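Local coordinates for protein flavodoxin (Fusobacterium nucleatum, PDB 6OHK) that binds flavin mononucleotide and transfers electrons, probably serving as a low-potential electron donor to a number of redox enzymes, at residues G103-Y106 with L107-V111; T154-R157 with I158-I162. The protein carries 1 engineered substitution. One frame throughout, in Å; residues are numbered along the deposited sequence.

Contact 1 (G103-Y106 with L107-V111); sequences GIRY and LYDIV
Arg105 and Asp109 form a salt bridge four residues apart along one helix. Arg105 NH1 donates to Asp109 OD1 at 3.0 Å, and the bond is nearly straight. The oxygen sits at the edge of the guanidinium, almost in its plane, and is met on its syn side. The guanidinium and carboxylate planes are turned 53° apart, and NH1 alone makes the link across the segments. The bridge depends on how the arginine folds. CG stands opposite the backbone N (chi1 171°), then the chain bends at chi2 and chi3, which turns its end toward the next turn. The same bend lays CD against the carboxylate, 3.3 Å from Asp109 OD2. The guanidinium has further partners: NE donates to the carbonyl of Ser133, and NH2 makes a salt bridge with Glu136. Its rotation is therefore fixed from several directions.

The residues belong to helix 103-113, the connection between the parallel strands 84-90 and 117-118 in the beta-alpha-beta order of the flavodoxin fold. Two backbone bonds of the i to i+4 kind cross here. Tyr108 N donates to Ile104 O at 2.9 Å, and Asp109 N to Arg105 O.

Further contacts are van der Waals ones. Tyr108 lies beside Arg105 and points the same way, with its CD1 3.6 Å from Arg105 NH1. Ring and guanidinium planes are 72° apart, so they do not stack. Ile110 sets CD1 3.5 Å from the carbonyl oxygen of Tyr106. Leu107 and Ile110 both pack on Leu75 of helix 72-77, while Leu107 and Tyr108 reach Leu87 of strand 84-90.

Contact 2 (T154-R157 with I158-I162); sequences TPKR and IGDWI
Helix 154-166 follows strand 139-145 and packs against the central sheet of the flavodoxin fold, beside helix 17-28. In its first turns Lys156 and Asp160 form an i to i+4 salt bridge. Lys156 NZ donates to Asp160 OD2 at 2.8 Å, using the syn lone pair of that oxygen. The lysine leaves the backbone extended and then bends at chi3 and chi4, which curls NZ round to the carboxylate. Its CG also lies 3.5 Å from Asp160 OD2.

Elsewhere on the helix Thr154 and Ile158 run side by side. Thr154 CG2 meets Ile158 CD1 at 3.5 Å, a tight carbon contact. Thr154 OG1 is hydrogen-bonded to Glu147. Ile158 continues onto Phe28 of helix 17-28 and Leu143 of strand 139-145.

Four successive backbone bonds join the segments. The first three have hydrogen angles of 167° to 169°. The last, Trp161 N to Arg157 O, is longer at 3.1 Å and more bent at 150°. Trp161 NE1 binds the carbonyl of Gly120, and Arg157 NH1 binds Gln150.

Lys156 and Asp160 are both exposed, so water would be expected to weaken their attraction. That attraction probably still favours the lysine conformer that leans forward along the helix to Asp160.

How the contacts relate
Contact 1 and contact 2 lie on opposite sides of the chain's centre, on helices that pack against the two faces of the central sheet. Their centres are 21 Å apart and their nearest atoms about 8 Å apart, with no touch. Strand 139-145 is a shared neighbour: Ile141 meets contact 1 and Leu143 meets contact 2. The N-terminal segments of both contacts lie on the cofactor side of the fold. Gly103 lies about 8 Å from the bound flavin mononucleotide, and the side chain of Thr154 about 9 Å from it. Each contact bridges a basic residue to an aspartate four positions later.

Contact 1 (G103-Y106 with L107-V111)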
ATOM      1  N   GLY A 103       5.354   7.927  -0.033  1.00 10.22           N
ATOM      2  CA  GLY A 103       4.691   7.724   1.241  1.00 11.31           C
ATOM      3  C   GLY A 103       4.766   6.300   1.738  1.00 10.16           C
ATOM      4  O   GLY A 103       4.747   6.060   2.944  1.00 11.23           O
ATOM      5  N   ILE A 104       4.863   5.324   0.836  1.00  9.87           N
ATOM      6  CA  ILE A 104       4.902   3.942   1.289  1.00  9.59           C
ATOM      7  C   ILE A 104       6.187   3.598   2.015  1.00  9.43           C
ATOM      8  O   ILE A 104       6.199   2.614   2.763  1.00 10.54           O
ATOM      9  CB  ILE A 104       4.571   2.930   0.185  1.00  9.72           C
ATOM     10  CG1 ILE A 104       5.602   2.913  -0.952  1.00 10.23           C
ATOM     11  CG2 ILE A 104       3.164   3.136  -0.330  1.00 12.67           C
ATOM     12  CD1 ILE A 104       5.362   1.791  -1.949  1.00 11.72           C
ATOM     13  N   ARG A 105       7.253   4.389   1.887  1.00  9.24           N
ATOM     14  CA  ARG A 105       8.464   4.141   2.669  1.00  9.70           C
ATOM     15  C   ARG A 105       8.192   4.247   4.164  1.00  9.29           C
ATOM     16  O   ARG A 105       8.712   3.451   4.956  1.00 10.52           O
ATOM     17  CB  ARG A 105       9.559   5.122   2.250  1.00 11.57           C
ATOM     18  CG  ARG A 105      10.808   5.098   3.150  1.00 12.05           C
ATOM     19  CD  ARG A 105      11.472   3.771   3.287  1.00 12.88           C
ATOM     20  NE  ARG A 105      12.047   3.307   2.033  1.00 13.45           N
ATOM     21  CZ  ARG A 105      12.801   2.216   1.917  1.00 13.32           C
ATOM     22  NH1 ARG A 105      13.043   1.431   2.966  1.00 16.11           N
ATOM     23  NH2 ARG A 105      13.316   1.893   0.742  1.00 13.87           N
ATOM     24  N   TYR A 106       7.393   5.215   4.570  1.00  9.91           N
ATOM     25  CA  TYR A 106       7.108   5.369   5.997  1.00 12.12           C
ATOM     26  C   TYR A 106       6.421   4.136   6.562  1.00 11.06           C
ATOM     27  O   TYR A 106       6.716   3.705   7.684  1.00 13.59           O
ATOM     28  CB  TYR A 106       6.253   6.612   6.243  1.00 12.51           C
ATOM     29  CG  TYR A 106       7.016   7.865   5.964  1.00 12.48           C
ATOM     30  CD1 TYR A 106       7.001   8.447   4.703  1.00 13.18           C
ATOM     31  CD2 TYR A 106       7.768   8.470   6.958  1.00 14.48           C
ATOM     32  CE1 TYR A 106       7.747   9.556   4.432  1.00 14.88           C
ATOM     33  CE2 TYR A 106       8.505   9.613   6.690  1.00 15.37           C
ATOM     34  CZ  TYR A 106       8.478  10.139   5.427  1.00 15.82           C
ATOM     35  OH  TYR A 106       9.222  11.289   5.153  1.00 20.67           O
ATOM     36  N   LEU A 107       5.505   3.542   5.793  1.00 10.61           N
ATOM     37  CA  LEU A 107       4.791   2.354   6.234  1.00  9.94           C
ATOM     38  C   LEU A 107       5.708   1.146   6.216  1.00 10.51           C
ATOM     39  O   LEU A 107       5.731   0.348   7.171  1.00 11.01           O
ATOM     40  CB  LEU A 107       3.560   2.155   5.348  1.00 10.57           C
ATOM     41  CG  LEU A 107       2.634   3.364   5.246  1.00 11.12           C
ATOM     42  CD1 LEU A 107       1.435   3.005   4.371  1.00 14.36           C
ATOM     43  CD2 LEU A 107       2.148   3.836   6.604  1.00 14.65           C
ATOM     44  N   TYR A 108       6.469   0.983   5.134  1.00 10.04           N
ATOM     45  CA  TYR A 108       7.398  -0.141   5.003  1.00 10.38           C
ATOM     46  C   TYR A 108       8.330  -0.230   6.195  1.00  9.95           C
ATOM     47  O   TYR A 108       8.525  -1.299   6.778  1.00 10.74           O
ATOM     48  CB  TYR A 108       8.229   0.055   3.738  1.00 10.21           C
ATOM     49  CG  TYR A 108       9.248  -1.037   3.478  1.00  9.83           C
ATOM     50  CD1 TYR A 108      10.539  -0.974   3.968  1.00 11.98           C
ATOM     51  CD2 TYR A 108       8.902  -2.143   2.734  1.00 10.35           C
ATOM     52  CE1 TYR A 108      11.459  -2.008   3.705  1.00 12.54           C
ATOM     53  CE2 TYR A 108       9.787  -3.152   2.469  1.00 11.74           C
ATOM     54  CZ  TYR A 108      11.062  -3.081   2.949  1.00 12.13           C
ATOM     55  OH  TYR A 108      11.945  -4.128   2.649  1.00 14.00           O
ATOM     56  N   ASP A 109       8.953   0.890   6.547  1.00 10.31           N
ATOM     57  CA  ASP A 109       9.995   0.821   7.568  1.00 11.67           C
ATOM     58  C   ASP A 109       9.417   0.386   8.900  1.00 11.86           C
ATOM     59  O   ASP A 109      10.068  -0.362   9.643  1.00 12.65           O
ATOM     60  CB  ASP A 109      10.667   2.177   7.709  1.00 13.44           C
ATOM     61  CG  ASP A 109      11.674   2.480   6.584  1.00 13.62           C
ATOM     62  OD1 ASP A 109      12.016   1.604   5.791  1.00 14.54           O
ATOM     63  OD2 ASP A 109      12.119   3.653   6.532  1.00 18.20           O
ATOM     64  N   ILE A 110       8.190   0.810   9.202  1.00 11.04           N
ATOM     65  CA  ILE A 110       7.554   0.409  10.455  1.00 12.17           C
ATOM     66  C   ILE A 110       7.172  -1.060  10.439  1.00 12.09           C
ATOM     67  O   ILE A 110       7.429  -1.785  11.409  1.00 11.57           O
ATOM     68  CB  ILE A 110       6.345   1.308  10.755  1.00 12.77           C
ATOM     69  CG1 ILE A 110       6.830   2.714  11.084  1.00 14.35           C
ATOM     70  CG2 ILE A 110       5.519   0.722  11.891  1.00 13.94           C
ATOM     71  CD1 ILE A 110       5.788   3.801  11.055  1.00 14.82           C
ATOM     72  N   VAL A 111       6.546  -1.540   9.360  1.00 11.25           N
ATOM     73  CA  VAL A 111       6.159  -2.938   9.284  1.00 11.50           C
ATOM     74  C   VAL A 111       7.373  -3.823   9.490  1.00 11.88           C
ATOM     75  O   VAL A 111       7.337  -4.790  10.254  1.00 12.39           O
ATOM     76  CB  VAL A 111       5.467  -3.225   7.932  1.00 12.86           C
ATOM     77  CG1 VAL A 111       5.239  -4.706   7.768  1.00 13.13           C
ATOM     78  CG2 VAL A 111       4.171  -2.470   7.854  1.00 13.13           C
TER

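Contact 2 (T154-R157 with I158-I162)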
ATOM      1  N   THR A 154      -3.653   0.920 -14.514  1.00 12.67           N
ATOM      2  CA  THR A 154      -3.982   0.603 -13.126  1.00 13.25           C
ATOM      3  C   THR A 154      -4.694  -0.718 -12.990  1.00 14.93           C
ATOM      4  O   THR A 154      -4.316  -1.505 -12.098  1.00 13.49           O
ATOM      5  CB  THR A 154      -4.763   1.761 -12.519  1.00 12.87           C
ATOM      6  OG1 THR A 154      -3.854   2.854 -12.332  1.00 13.41           O
ATOM      7  CG2 THR A 154      -5.385   1.373 -11.180  1.00 14.58           C
ATOM      8  N   PRO A 155      -5.725  -1.029 -13.776  1.00 13.62           N
ATOM      9  CA  PRO A 155      -6.420  -2.306 -13.530  1.00 15.59           C
ATOM     10  C   PRO A 155      -5.518  -3.519 -13.614  1.00 16.48           C
ATOM     11  O   PRO A 155      -5.602  -4.408 -12.745  1.00 15.55           O
ATOM     12  CB  PRO A 155      -7.519  -2.319 -14.600  1.00 18.27           C
ATOM     13  CG  PRO A 155      -7.779  -0.873 -14.858  1.00 20.06           C
ATOM     14  CD  PRO A 155      -6.461  -0.169 -14.717  1.00 16.22           C
ATOM     15  N   LYS A 156      -4.673  -3.629 -14.635  1.00 14.90           N
ATOM     16  CA  LYS A 156      -3.774  -4.773 -14.726  1.00 15.67           C
ATOM     17  C   LYS A 156      -2.726  -4.739 -13.624  1.00 13.28           C
ATOM     18  O   LYS A 156      -2.353  -5.785 -13.061  1.00 13.63           O
ATOM     19  CB  LYS A 156      -3.105  -4.834 -16.099  1.00 19.53           C
ATOM     20  CG  LYS A 156      -2.055  -5.927 -16.227  1.00 24.46           C
ATOM     21  CD  LYS A 156      -1.506  -6.004 -17.641  1.00 33.43           C
ATOM     22  CE  LYS A 156      -1.244  -7.443 -18.052  1.00 43.79           C
ATOM     23  NZ  LYS A 156      -0.280  -8.127 -17.150  1.00 33.47           N
ATOM     24  N   ARG A 157      -2.235  -3.542 -13.290  1.00 11.99           N
ATOM     25  CA  ARG A 157      -1.258  -3.460 -12.209  1.00 11.69           C
ATOM     26  C   ARG A 157      -1.841  -3.998 -10.917  1.00 10.43           C
ATOM     27  O   ARG A 157      -1.200  -4.805 -10.225  1.00 10.47           O
ATOM     28  CB  ARG A 157      -0.766  -2.034 -12.018  1.00 11.54           C
ATOM     29  CG  ARG A 157       0.251  -1.592 -13.051  1.00 11.24           C
ATOM     30  CD  ARG A 157       0.614  -0.138 -12.934  1.00 11.09           C
ATOM     31  NE  ARG A 157       1.768   0.179 -13.764  1.00 11.69           N
ATOM     32  CZ  ARG A 157       2.185   1.413 -14.015  1.00 11.04           C
ATOM     33  NH1 ARG A 157       1.506   2.462 -13.597  1.00 11.14           N
ATOM     34  NH2 ARG A 157       3.300   1.587 -14.695  1.00 11.75           N
ATOM     35  N   ILE A 158      -3.055  -3.594 -10.590  1.00 10.60           N
ATOM     36  CA  ILE A 158      -3.693  -4.071  -9.366  1.00 10.62           C
ATOM     37  C   ILE A 158      -3.989  -5.562  -9.456  1.00 11.35           C
ATOM     38  O   ILE A 158      -3.711  -6.311  -8.518  1.00 10.96           O
ATOM     39  CB  ILE A 158      -4.962  -3.259  -9.061  1.00 10.52           C
ATOM     40  CG1 ILE A 158      -4.623  -1.801  -8.756  1.00 11.70           C
ATOM     41  CG2 ILE A 158      -5.733  -3.900  -7.904  1.00 12.69           C
ATOM     42  CD1 ILE A 158      -5.831  -0.923  -8.582  1.00 12.41           C
ATOM     43  N   GLY A 159      -4.614  -6.010 -10.548  1.00 12.67           N
ATOM     44  CA  GLY A 159      -4.994  -7.419 -10.634  1.00 13.18           C
ATOM     45  C   GLY A 159      -3.801  -8.340 -10.530  1.00 12.87           C
ATOM     46  O   GLY A 159      -3.842  -9.353  -9.830  1.00 13.53           O
ATOM     47  N   ASP A 160      -2.719  -8.013 -11.225  1.00 13.23           N
ATOM     48  CA  ASP A 160      -1.528  -8.834 -11.148  1.00 13.20           C
ATOM     49  C   ASP A 160      -0.951  -8.832  -9.742  1.00 11.72           C
ATOM     50  O   ASP A 160      -0.466  -9.853  -9.250  1.00 13.10           O
ATOM     51  CB  ASP A 160      -0.453  -8.298 -12.087  1.00 14.46           C
ATOM     52  CG  ASP A 160      -0.740  -8.541 -13.552  1.00 19.61           C
ATOM     53  OD1 ASP A 160      -1.691  -9.274 -13.900  1.00 20.22           O
ATOM     54  OD2 ASP A 160       0.037  -7.961 -14.356  1.00 20.11           O
ATOM     55  N   TRP A 161      -0.958  -7.668  -9.089  1.00 11.07           N
ATOM     56  CA  TRP A 161      -0.379  -7.561  -7.752  1.00  9.67           C
ATOM     57  C   TRP A 161      -1.190  -8.336  -6.716  1.00 10.83           C
ATOM     58  O   TRP A 161      -0.629  -9.015  -5.858  1.00 10.94           O
ATOM     59  CB  TRP A 161      -0.308  -6.080  -7.398  1.00  9.92           C
ATOM     60  CG  TRP A 161       0.382  -5.741  -6.130  1.00  9.63           C
ATOM     61  CD1 TRP A 161       1.727  -5.721  -5.921  1.00 10.55           C
ATOM     62  CD2 TRP A 161      -0.224  -5.339  -4.898  1.00  9.23           C
ATOM     63  NE1 TRP A 161       2.002  -5.320  -4.646  1.00 10.73           N
ATOM     64  CE2 TRP A 161       0.825  -5.093  -3.987  1.00  9.05           C
ATOM     65  CE3 TRP A 161      -1.535  -5.175  -4.478  1.00  9.77           C
ATOM     66  CZ2 TRP A 161       0.593  -4.640  -2.695  1.00  9.76           C
ATOM     67  CZ3 TRP A 161      -1.746  -4.742  -3.172  1.00 10.28           C
ATOM     68  CH2 TRP A 161      -0.687  -4.485  -2.322  1.00  9.72           C
ATOM     69  N   ILE A 162      -2.514  -8.223  -6.788  1.00 10.33           N
ATOM     70  CA  ILE A 162      -3.362  -8.977  -5.864  1.00 10.74           C
ATOM     71  C   ILE A 162      -3.113 -10.477  -6.022  1.00 12.53           C
ATOM     72  O   ILE A 162      -3.003 -11.219  -5.032  1.00 12.07           O
ATOM     73  CB  ILE A 162      -4.837  -8.599  -6.064  1.00 11.19           C
ATOM     74  CG1 ILE A 162      -5.099  -7.162  -5.621  1.00 11.28           C
ATOM     75  CG2 ILE A 162      -5.772  -9.575  -5.355  1.00 13.06           C
ATOM     76  CD1 ILE A 162      -4.978  -6.901  -4.134  1.00 14.04           C
TER